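Local coordinates for response regulator receiver domain protein (CheY-like) (Methylobacillus flagellatus KT, PDB 3I42) that is of unknown specific function but, as a CheY-like receiver domain, probably accepts a phosphoryl group on a carboxylate in two-component signalling, at residues 8-13 / 52-57; 37-42 / 67-72; 79-84 / 101-106. All coordinates share one frame; numbering follows the deposited sequence.

How the contacts relate
Following the chain from the N terminus, contact 1 closes the first long loop, bringing strand 50-54 beside strand 4-9 after helix 13-25, strand 28-33 and helix 36-45 have passed. Contact 2 opens inside that loop and closes beyond it, so the two cross; it sets helix 36-45 beside helix 62-71, and meets contact 1 where Val9 packs on Ala39 and Ile53 on Leu69. Contact 3 follows both in series, closing a shorter loop around helix 93-98 and adding strand 101-104 as an outermost strand. Phe80 joins it to Leu69 and Arg70 of contact 2, while Lys105 reaches back to Asp54 of contact 1.

Contact 1: residues 8-13 / 52-57; sequences IVEDYQ and FIDLNL
Val9 lies between two residues of strand 50-54 and binds both through its backbone: its N donates to Phe52 O at 2.7 Å, and its O accepts from Asp54 N at 3.1 Å. Val9 is thus paired with Ile53 and bonded to the residues before and after it, as in neighbouring parallel strands. Apolar contacts flank this ladder. On the side of Val9 and Ile53, Val9 CG1 meets Leu57 CD2 at 3.7 Å, the two side chains at about a right angle. On the other, Ile8 CG1 approaches the Phe52 ring, and helix 13-25 covers both through Phe19 and Leu23.

Where the strands end the contact turns acidic. Glu10 starts with CG anti to its N (chi1 159°) and then bends at chi2 (55°), a curl that lets its carboxylate serve two neighbours. OE1 comes within 2.6 Å of Asp54 OD2, the carboxylate planes 64° apart, while OE2 accepts from Tyr12 N at 2.6 Å, somewhat out of plane. Asp54 OD1 takes the Asn56 amide at 2.9 Å with its anti lone pair, forming an Asx turn. An alanine in place of Glu10 removes both oxygens and would probably leave the Tyr12 amide without this acceptor and Asp54 OD2 without its close acidic neighbour. Lys105 NZ makes a salt bridge to Asp54 OD2, and Asp11 OD1 lies 5.0 Å from that same oxygen. Such gathered acids are consistent with the acidic pocket of receiver domains, where a magnesium ion assists phosphorylation; Asp54 is the predicted phosphorylation site.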
loop_
_atom_site.group_PDB
_atom_site.type_symbol
_atom_site.label_atom_id
_atom_site.label_comp_id
_atom_site.label_asym_id
_atom_site.label_seq_id
_atom_site.Cartn_x
_atom_site.Cartn_y
_atom_site.Cartn_z
ATOM N N ILE A 8 -16.093 -11.773 -3.541
ATOM C CA ILE A 8 -15.288 -11.737 -4.724
ATOM C C ILE A 8 -16.002 -10.936 -5.799
ATOM O O ILE A 8 -17.169 -11.197 -6.102
ATOM C CB ILE A 8 -15.051 -13.167 -5.257
ATOM C CG1 ILE A 8 -14.274 -13.983 -4.245
ATOM C CG2 ILE A 8 -14.333 -13.143 -6.598
ATOM C CD1 ILE A 8 -14.576 -15.524 -4.432
ATOM N N VAL A 9 -15.285 -9.981 -6.389
ATOM C CA VAL A 9 -15.837 -9.171 -7.480
ATOM C C VAL A 9 -15.085 -9.438 -8.769
ATOM O O VAL A 9 -13.923 -9.023 -8.953
ATOM C CB VAL A 9 -15.814 -7.640 -7.156
ATOM C CG1 VAL A 9 -16.497 -6.865 -8.288
ATOM C CG2 VAL A 9 -16.494 -7.349 -5.794
ATOM N N GLU A 10 -15.765 -10.101 -9.682
ATOM C CA GLU A 10 -15.099 -10.688 -10.825
ATOM C C GLU A 10 -16.187 -11.057 -11.808
ATOM O O GLU A 10 -17.169 -11.723 -11.423
ATOM C CB GLU A 10 -14.321 -11.947 -10.362
ATOM C CG GLU A 10 -13.981 -12.947 -11.455
ATOM C CD GLU A 10 -13.209 -12.327 -12.610
ATOM O OE1 GLU A 10 -12.176 -11.673 -12.351
ATOM O OE2 GLU A 10 -13.632 -12.505 -13.783
ATOM N N ASP A 11 -16.028 -10.630 -13.057
ATOM C CA ASP A 11 -17.092 -10.803 -14.056
ATOM C C ASP A 11 -17.129 -12.135 -14.798
ATOM O O ASP A 11 -18.175 -12.472 -15.379
ATOM C CB ASP A 11 -17.093 -9.669 -15.078
ATOM C CG ASP A 11 -15.747 -9.462 -15.707
ATOM O OD1 ASP A 11 -14.739 -9.389 -14.965
ATOM O OD2 ASP A 11 -15.709 -9.364 -16.958
ATOM N N TYR A 12 -16.024 -12.881 -14.784
ATOM C CA TYR A 12 -15.969 -14.186 -15.443
ATOM C C TYR A 12 -16.423 -15.297 -14.502
ATOM O O TYR A 12 -15.737 -15.605 -13.538
ATOM C CB TYR A 12 -14.546 -14.470 -15.979
ATOM C CG TYR A 12 -14.461 -15.767 -16.775
ATOM C CD1 TYR A 12 -15.543 -16.203 -17.557
ATOM C CD2 TYR A 12 -13.305 -16.551 -16.746
ATOM C CE1 TYR A 12 -15.477 -17.396 -18.273
ATOM C CE2 TYR A 12 -13.228 -17.741 -17.475
ATOM C CZ TYR A 12 -14.312 -18.153 -18.226
ATOM O OH TYR A 12 -14.235 -19.321 -18.941
ATOM N N GLN A 13 -17.582 -15.893 -14.779
ATOM C CA GLN A 13 -18.144 -16.896 -13.870
ATOM C C GLN A 13 -17.126 -17.980 -13.485
ATOM O O GLN A 13 -16.898 -18.238 -12.301
ATOM C CB GLN A 13 -19.370 -17.536 -14.494
ATOM C CG GLN A 13 -19.904 -18.681 -13.660
ATOM C CD GLN A 13 -20.974 -19.472 -14.369
ATOM O OE1 GLN A 13 -21.427 -19.094 -15.451
ATOM N NE2 GLN A 13 -21.421 -20.574 -13.742
ATOM N N PHE A 52 -12.421 -8.994 -2.514
ATOM C CA PHE A 52 -11.399 -9.152 -3.575
ATOM C C PHE A 52 -11.917 -8.541 -4.836
ATOM O O PHE A 52 -12.961 -8.970 -5.336
ATOM C CB PHE A 52 -11.031 -10.621 -3.840
ATOM C CG PHE A 52 -10.464 -11.312 -2.633
ATOM C CD1 PHE A 52 -9.095 -11.423 -2.470
ATOM C CD2 PHE A 52 -11.318 -11.851 -1.672
ATOM C CE1 PHE A 52 -8.557 -12.037 -1.368
ATOM C CE2 PHE A 52 -10.810 -12.479 -0.542
ATOM C CZ PHE A 52 -9.417 -12.562 -0.377
ATOM N N ILE A 53 -11.206 -7.528 -5.333
ATOM C CA ILE A 53 -11.699 -6.757 -6.477
ATOM C C ILE A 53 -10.765 -6.883 -7.669
ATOM O O ILE A 53 -9.618 -6.457 -7.599
ATOM C CB ILE A 53 -11.889 -5.248 -6.118
ATOM C CG1 ILE A 53 -12.954 -5.069 -5.043
ATOM C CG2 ILE A 53 -12.313 -4.439 -7.346
ATOM C CD1 ILE A 53 -12.778 -3.803 -4.233
ATOM N N ASP A 54 -11.261 -7.467 -8.758
ATOM C CA ASP A 54 -10.582 -7.410 -10.032
ATOM C C ASP A 54 -10.454 -5.964 -10.465
ATOM O O ASP A 54 -11.393 -5.172 -10.321
ATOM C CB ASP A 54 -11.353 -8.220 -11.072
ATOM C CG ASP A 54 -10.492 -8.594 -12.286
ATOM O OD1 ASP A 54 -9.936 -7.692 -12.965
ATOM O OD2 ASP A 54 -10.371 -9.810 -12.553
ATOM N N LEU A 55 -9.295 -5.587 -10.982
ATOM C CA LEU A 55 -9.094 -4.182 -11.292
ATOM C C LEU A 55 -9.751 -3.799 -12.620
ATOM O O LEU A 55 -9.878 -2.602 -12.930
ATOM C CB LEU A 55 -7.609 -3.804 -11.262
ATOM C CG LEU A 55 -6.916 -3.831 -9.909
ATOM C CD1 LEU A 55 -5.503 -3.273 -10.032
ATOM C CD2 LEU A 55 -7.666 -3.066 -8.828
ATOM N N ASN A 56 -10.196 -4.813 -13.371
ATOM C CA ASN A 56 -10.842 -4.659 -14.671
ATOM C C ASN A 56 -12.260 -5.148 -14.582
ATOM O O ASN A 56 -12.488 -6.336 -14.586
ATOM C CB ASN A 56 -10.156 -5.559 -15.706
ATOM C CG ASN A 56 -8.826 -5.010 -16.199
ATOM O OD1 ASN A 56 -8.670 -3.800 -16.411
ATOM N ND2 ASN A 56 -7.858 -5.915 -16.422
ATOM N N LEU A 57 -13.229 -4.258 -14.525
ATOM C CA LEU A 57 -14.598 -4.703 -14.347
ATOM C C LEU A 57 -15.469 -4.224 -15.516
ATOM O O LEU A 57 -15.059 -3.325 -16.242
ATOM C CB LEU A 57 -15.121 -4.227 -12.997
ATOM C CG LEU A 57 -14.605 -4.998 -11.791
ATOM C CD1 LEU A 57 -14.964 -4.240 -10.522
ATOM C CD2 LEU A 57 -15.205 -6.426 -11.778
#

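Contact 2: residues 37-42 / 67-72; sequences TDALHA and KQLRAL
Leu40 reaches from helix 36-45 across to Leu69 and Leu72, and its side chain carries most of the contact. From CB, the chain leaves with CG opposite the carbonyl carbon (chi1 -76°), which directs the branch point across to the other helix; CG lies 4.0 Å from Leu69 CD2. The CD2 methyl completes the reach. It sits 3.7 Å from Leu69 CD2 and 3.8 Å from Leu72 CD1, and also touches Gln68 CB, so one methyl is shared by two adjacent helix residues and by Leu72, three residues on, just past the helical segment. Both leucine partners are met at a slant. Leu69 CD2 also comes to 4.0 Å from Leu40 N, and the same methyl is 4.4 Å from Ala39 CB. Gln68 contributes only its first carbon here, because its chain bends at chi2 and its NE2 is hydrogen-bonded to Ala64 O.

The two helices run nearly parallel: the axes of the two short segments are 12° apart and come within 10.2 Å at their closest. Behind them lies the same face of the central sheet: Ala39 packs on Val9 and Val33, Leu69 on Val51, Ile53 and Phe80. No hydrogen bond joins the segments; the side chains meet through methyl and methylene groups, and the apolar layer over the sheet of this alternating alpha/beta fold extends outward along the seam to partly exposed Leu40 and Leu72.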
loop_
_atom_site.group_PDB
_atom_site.type_symbol
_atom_site.label_atom_id
_atom_site.label_comp_id
_atom_site.label_asym_id
_atom_site.label_seq_id
_atom_site.Cartn_x
_atom_site.Cartn_y
_atom_site.Cartn_z
ATOM N N THR A 37 -21.774 -2.566 -9.605
ATOM C CA THR A 37 -23.158 -2.333 -9.097
ATOM C C THR A 37 -23.593 -3.408 -8.127
ATOM O O THR A 37 -24.138 -3.113 -7.059
ATOM C CB THR A 37 -24.199 -2.351 -10.230
ATOM O OG1 THR A 37 -23.574 -1.936 -11.433
ATOM C CG2 THR A 37 -25.378 -1.428 -9.928
ATOM N N ASP A 38 -23.362 -4.669 -8.509
ATOM C CA ASP A 38 -23.779 -5.783 -7.662
ATOM C C ASP A 38 -22.995 -5.818 -6.363
ATOM O O ASP A 38 -23.570 -6.113 -5.295
ATOM C CB ASP A 38 -23.703 -7.099 -8.426
ATOM C CG ASP A 38 -24.900 -7.299 -9.346
ATOM O OD1 ASP A 38 -25.776 -6.393 -9.422
ATOM O OD2 ASP A 38 -24.981 -8.361 -9.989
ATOM N N ALA A 39 -21.708 -5.462 -6.449
ATOM C CA ALA A 39 -20.848 -5.336 -5.262
ATOM C C ALA A 39 -21.383 -4.314 -4.252
ATOM O O ALA A 39 -21.482 -4.604 -3.048
ATOM C CB ALA A 39 -19.418 -4.987 -5.652
ATOM N N LEU A 40 -21.691 -3.115 -4.743
ATOM C CA LEU A 40 -22.385 -2.093 -3.930
ATOM C C LEU A 40 -23.661 -2.619 -3.305
ATOM O O LEU A 40 -23.830 -2.490 -2.116
ATOM C CB LEU A 40 -22.688 -0.845 -4.759
ATOM C CG LEU A 40 -21.414 -0.014 -4.943
ATOM C CD1 LEU A 40 -21.514 0.879 -6.182
ATOM C CD2 LEU A 40 -21.113 0.814 -3.702
ATOM N N HIS A 41 -24.540 -3.251 -4.086
ATOM C CA HIS A 41 -25.741 -3.868 -3.490
ATOM C C HIS A 41 -25.415 -4.935 -2.466
ATOM O O HIS A 41 -26.073 -4.994 -1.422
ATOM C CB HIS A 41 -26.689 -4.427 -4.547
ATOM C CG HIS A 41 -27.315 -3.370 -5.405
ATOM N ND1 HIS A 41 -27.172 -3.340 -6.780
ATOM C CD2 HIS A 41 -28.070 -2.288 -5.085
ATOM C CE1 HIS A 41 -27.816 -2.290 -7.267
ATOM N NE2 HIS A 41 -28.369 -1.635 -6.260
ATOM N N ALA A 42 -24.396 -5.766 -2.745
ATOM C CA ALA A 42 -23.977 -6.829 -1.804
ATOM C C ALA A 42 -23.411 -6.265 -0.507
ATOM O O ALA A 42 -23.695 -6.762 0.580
ATOM C CB ALA A 42 -22.976 -7.796 -2.459
ATOM N N LYS A 67 -13.101 2.916 -3.767
ATOM C CA LYS A 67 -13.450 4.223 -3.186
ATOM C C LYS A 67 -14.907 4.302 -2.807
ATOM O O LYS A 67 -15.212 4.851 -1.757
ATOM C CB LYS A 67 -13.160 5.353 -4.149
ATOM C CG LYS A 67 -11.727 5.582 -4.426
ATOM C CD LYS A 67 -11.586 6.704 -5.461
ATOM C CE LYS A 67 -10.123 6.983 -5.738
ATOM N NZ LYS A 67 -9.937 7.378 -7.174
ATOM N N GLN A 68 -15.805 3.752 -3.634
ATOM C CA GLN A 68 -17.245 3.699 -3.281
ATOM C C GLN A 68 -17.538 2.792 -2.103
ATOM O O GLN A 68 -18.281 3.169 -1.189
ATOM C CB GLN A 68 -18.159 3.242 -4.436
ATOM C CG GLN A 68 -17.873 3.741 -5.870
ATOM C CD GLN A 68 -17.616 5.239 -5.973
ATOM O OE1 GLN A 68 -18.443 6.038 -5.545
ATOM N NE2 GLN A 68 -16.468 5.628 -6.569
ATOM N N LEU A 69 -16.989 1.577 -2.133
ATOM C CA LEU A 69 -17.244 0.579 -1.081
ATOM C C LEU A 69 -16.744 1.026 0.287
ATOM O O LEU A 69 -17.429 0.823 1.296
ATOM C CB LEU A 69 -16.618 -0.780 -1.450
ATOM C CG LEU A 69 -17.052 -1.452 -2.752
ATOM C CD1 LEU A 69 -16.257 -2.760 -2.991
ATOM C CD2 LEU A 69 -18.553 -1.738 -2.760
ATOM N N ARG A 70 -15.570 1.649 0.320
ATOM C CA ARG A 70 -15.043 2.221 1.555
ATOM C C ARG A 70 -15.962 3.282 2.168
ATOM O O ARG A 70 -15.967 3.476 3.389
ATOM C CB ARG A 70 -13.685 2.852 1.313
ATOM C CG ARG A 70 -12.531 1.858 1.265
ATOM C CD ARG A 70 -11.190 2.575 1.418
ATOM N NE ARG A 70 -10.077 1.635 1.335
ATOM C CZ ARG A 70 -9.723 0.803 2.312
ATOM N NH1 ARG A 70 -10.399 0.775 3.469
ATOM N NH2 ARG A 70 -8.702 -0.019 2.121
ATOM N N ALA A 71 -16.711 3.985 1.314
ATOM C CA ALA A 71 -17.571 5.077 1.763
ATOM C C ALA A 71 -18.954 4.590 2.189
ATOM O O ALA A 71 -19.718 5.350 2.750
ATOM C CB ALA A 71 -17.682 6.176 0.678
ATOM N N LEU A 72 -19.286 3.334 1.929
ATOM C CA LEU A 72 -20.533 2.779 2.435
ATOM C C LEU A 72 -20.526 2.716 3.960
ATOM O O LEU A 72 -19.451 2.608 4.575
ATOM C CB LEU A 72 -20.783 1.394 1.870
ATOM C CG LEU A 72 -21.332 1.333 0.463
ATOM C CD1 LEU A 72 -21.226 -0.096 -0.056
ATOM C CD2 LEU A 72 -22.772 1.796 0.455
#

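Contact 3: residues 79-84 / 101-106; sequences KFVAVS and FYLEKP
Leu103 is set against two valines of strand 79-84 in different ways: it lies side by side with Val83, pointing the same way, with CD1 4.0 Å from Val83 CG2, but crosses Val81 at a slant, with CD1 3.8 Å from Val81 CG1. Phe101 lies on the same face, its CB against Val81 CG1. Its ring turns an edge to Lys79, whose CB lies near the ring plane, 3.9 Å from Phe101 CE2; bent at chi2 (-86°), Lys79 brings CD back to that same ring carbon. Helix 109-119 covers this face, with Leu112 and Ile115 on Leu103.

On the other face Ala82 CB approaches the Tyr102 ring. Tyr102 OH is hydrogen-bonded to Cys96 O of its own chain, and the side chain packs separately on Cys96 of the second subunit. The backbones are joined by a parallel ladder of hydrogen bonds, in which Leu103 N donates to Ala82 O at 2.8 Å.

Lys105 closes the ladder, its N donating to Ser84 O at 2.8 Å, and its extended side chain crosses Val83 at about a right angle, CE 3.6 Å from Val83 CG1. A cis peptide bond follows, before Pro106. The beta-alpha-beta crossover thus ends by resting the aliphatic length of Lys105 on a valine while its NZ makes a salt bridge to Asp54, consistent with the lysine that lines the phosphorylation pocket of receiver domains.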
loop_
_atom_site.group_PDB
_atom_site.type_symbol
_atom_site.label_atom_id
_atom_site.label_comp_id
_atom_site.label_asym_id
_atom_site.label_seq_id
_atom_site.Cartn_x
_atom_site.Cartn_y
_atom_site.Cartn_z
ATOM N N LYS A 79 -11.347 -5.586 4.746
ATOM C CA LYS A 79 -10.054 -5.437 4.091
ATOM C C LYS A 79 -10.313 -5.635 2.625
ATOM O O LYS A 79 -11.154 -6.471 2.267
ATOM C CB LYS A 79 -9.098 -6.498 4.598
ATOM C CG LYS A 79 -8.870 -6.455 6.105
ATOM C CD LYS A 79 -7.791 -5.490 6.479
ATOM C CE LYS A 79 -8.394 -4.229 7.087
ATOM N NZ LYS A 79 -7.462 -3.574 8.048
ATOM N N PHE A 80 -9.623 -4.849 1.791
ATOM C CA PHE A 80 -9.868 -4.784 0.354
ATOM C C PHE A 80 -8.607 -5.207 -0.341
ATOM O O PHE A 80 -7.542 -4.681 -0.027
ATOM C CB PHE A 80 -10.256 -3.343 -0.098
ATOM C CG PHE A 80 -11.570 -2.878 0.475
ATOM C CD1 PHE A 80 -12.751 -3.168 -0.163
ATOM C CD2 PHE A 80 -11.614 -2.191 1.697
ATOM C CE1 PHE A 80 -13.991 -2.806 0.398
ATOM C CE2 PHE A 80 -12.839 -1.789 2.263
ATOM C CZ PHE A 80 -14.031 -2.117 1.604
ATOM N N VAL A 81 -8.747 -6.123 -1.307
ATOM C CA VAL A 81 -7.615 -6.748 -1.995
ATOM C C VAL A 81 -7.752 -6.469 -3.478
ATOM O O VAL A 81 -8.802 -6.741 -4.052
ATOM C CB VAL A 81 -7.651 -8.306 -1.816
ATOM C CG1 VAL A 81 -6.354 -8.940 -2.287
ATOM C CG2 VAL A 81 -7.940 -8.677 -0.368
ATOM N N ALA A 82 -6.703 -5.937 -4.102
ATOM C CA ALA A 82 -6.674 -5.689 -5.545
ATOM C C ALA A 82 -6.203 -6.941 -6.238
ATOM O O ALA A 82 -5.193 -7.525 -5.850
ATOM C CB ALA A 82 -5.702 -4.584 -5.884
ATOM N N VAL A 83 -6.876 -7.315 -7.308
ATOM C CA VAL A 83 -6.482 -8.493 -8.045
ATOM C C VAL A 83 -6.202 -8.036 -9.458
ATOM O O VAL A 83 -7.112 -7.614 -10.165
ATOM C CB VAL A 83 -7.603 -9.553 -8.024
ATOM C CG1 VAL A 83 -7.261 -10.723 -8.934
ATOM C CG2 VAL A 83 -7.892 -9.998 -6.570
ATOM N N SER A 84 -4.937 -8.081 -9.849
ATOM C CA SER A 84 -4.541 -7.520 -11.119
ATOM C C SER A 84 -3.790 -8.522 -11.955
ATOM O O SER A 84 -3.069 -9.358 -11.426
ATOM C CB SER A 84 -3.631 -6.321 -10.883
ATOM O OG SER A 84 -3.229 -5.756 -12.140
ATOM N N PHE A 101 -4.299 -5.174 0.483
ATOM C CA PHE A 101 -3.497 -6.294 -0.018
ATOM C C PHE A 101 -3.611 -6.340 -1.517
ATOM O O PHE A 101 -4.540 -5.811 -2.107
ATOM C CB PHE A 101 -3.953 -7.658 0.574
ATOM C CG PHE A 101 -4.047 -7.679 2.081
ATOM C CD1 PHE A 101 -2.937 -7.960 2.864
ATOM C CD2 PHE A 101 -5.250 -7.414 2.716
ATOM C CE1 PHE A 101 -3.035 -7.955 4.247
ATOM C CE2 PHE A 101 -5.359 -7.432 4.114
ATOM C CZ PHE A 101 -4.263 -7.692 4.874
ATOM N N TYR A 102 -2.651 -6.986 -2.147
ATOM C CA TYR A 102 -2.558 -6.955 -3.583
ATOM C C TYR A 102 -2.213 -8.372 -4.029
ATOM O O TYR A 102 -1.382 -9.008 -3.417
ATOM C CB TYR A 102 -1.495 -5.915 -4.028
ATOM C CG TYR A 102 -1.473 -4.642 -3.179
ATOM C CD1 TYR A 102 -2.174 -3.463 -3.573
ATOM C CD2 TYR A 102 -0.763 -4.605 -1.983
ATOM C CE1 TYR A 102 -2.148 -2.276 -2.762
ATOM C CE2 TYR A 102 -0.751 -3.449 -1.171
ATOM C CZ TYR A 102 -1.435 -2.300 -1.570
ATOM O OH TYR A 102 -1.379 -1.200 -0.741
ATOM N N LEU A 103 -2.904 -8.850 -5.065
ATOM C CA LEU A 103 -2.735 -10.171 -5.665
ATOM C C LEU A 103 -2.471 -9.997 -7.142
ATOM O O LEU A 103 -3.030 -9.112 -7.788
ATOM C CB LEU A 103 -4.023 -10.985 -5.518
ATOM C CG LEU A 103 -4.249 -11.646 -4.172
ATOM C CD1 LEU A 103 -5.635 -12.240 -4.124
ATOM C CD2 LEU A 103 -3.186 -12.737 -3.958
ATOM N N GLU A 104 -1.617 -10.836 -7.696
ATOM C CA GLU A 104 -1.396 -10.804 -9.136
ATOM C C GLU A 104 -1.943 -12.099 -9.718
ATOM O O GLU A 104 -1.701 -13.168 -9.162
ATOM C CB GLU A 104 0.101 -10.688 -9.380
ATOM C CG GLU A 104 0.504 -10.144 -10.714
ATOM C CD GLU A 104 2.008 -10.156 -10.879
ATOM O OE1 GLU A 104 2.724 -9.804 -9.914
ATOM O OE2 GLU A 104 2.475 -10.533 -11.969
ATOM N N LYS A 105 -2.709 -12.024 -10.805
ATOM C CA LYS A 105 -3.155 -13.253 -11.505
ATOM C C LYS A 105 -1.978 -14.005 -12.164
ATOM O O LYS A 105 -1.008 -13.381 -12.600
ATOM C CB LYS A 105 -4.221 -12.962 -12.554
ATOM C CG LYS A 105 -5.524 -12.467 -11.985
ATOM C CD LYS A 105 -6.324 -11.822 -13.091
ATOM C CE LYS A 105 -7.248 -10.735 -12.580
ATOM N NZ LYS A 105 -7.928 -10.024 -13.702
ATOM N N PRO A 106 -2.052 -15.349 -12.224
ATOM C CA PRO A 106 -3.155 -16.183 -11.749
ATOM C C PRO A 106 -3.110 -16.384 -10.226
ATOM O O PRO A 106 -2.031 -16.416 -9.638
ATOM C CB PRO A 106 -2.912 -17.492 -12.468
ATOM C CG PRO A 106 -1.420 -17.581 -12.530
ATOM C CD PRO A 106 -0.923 -16.166 -12.713
#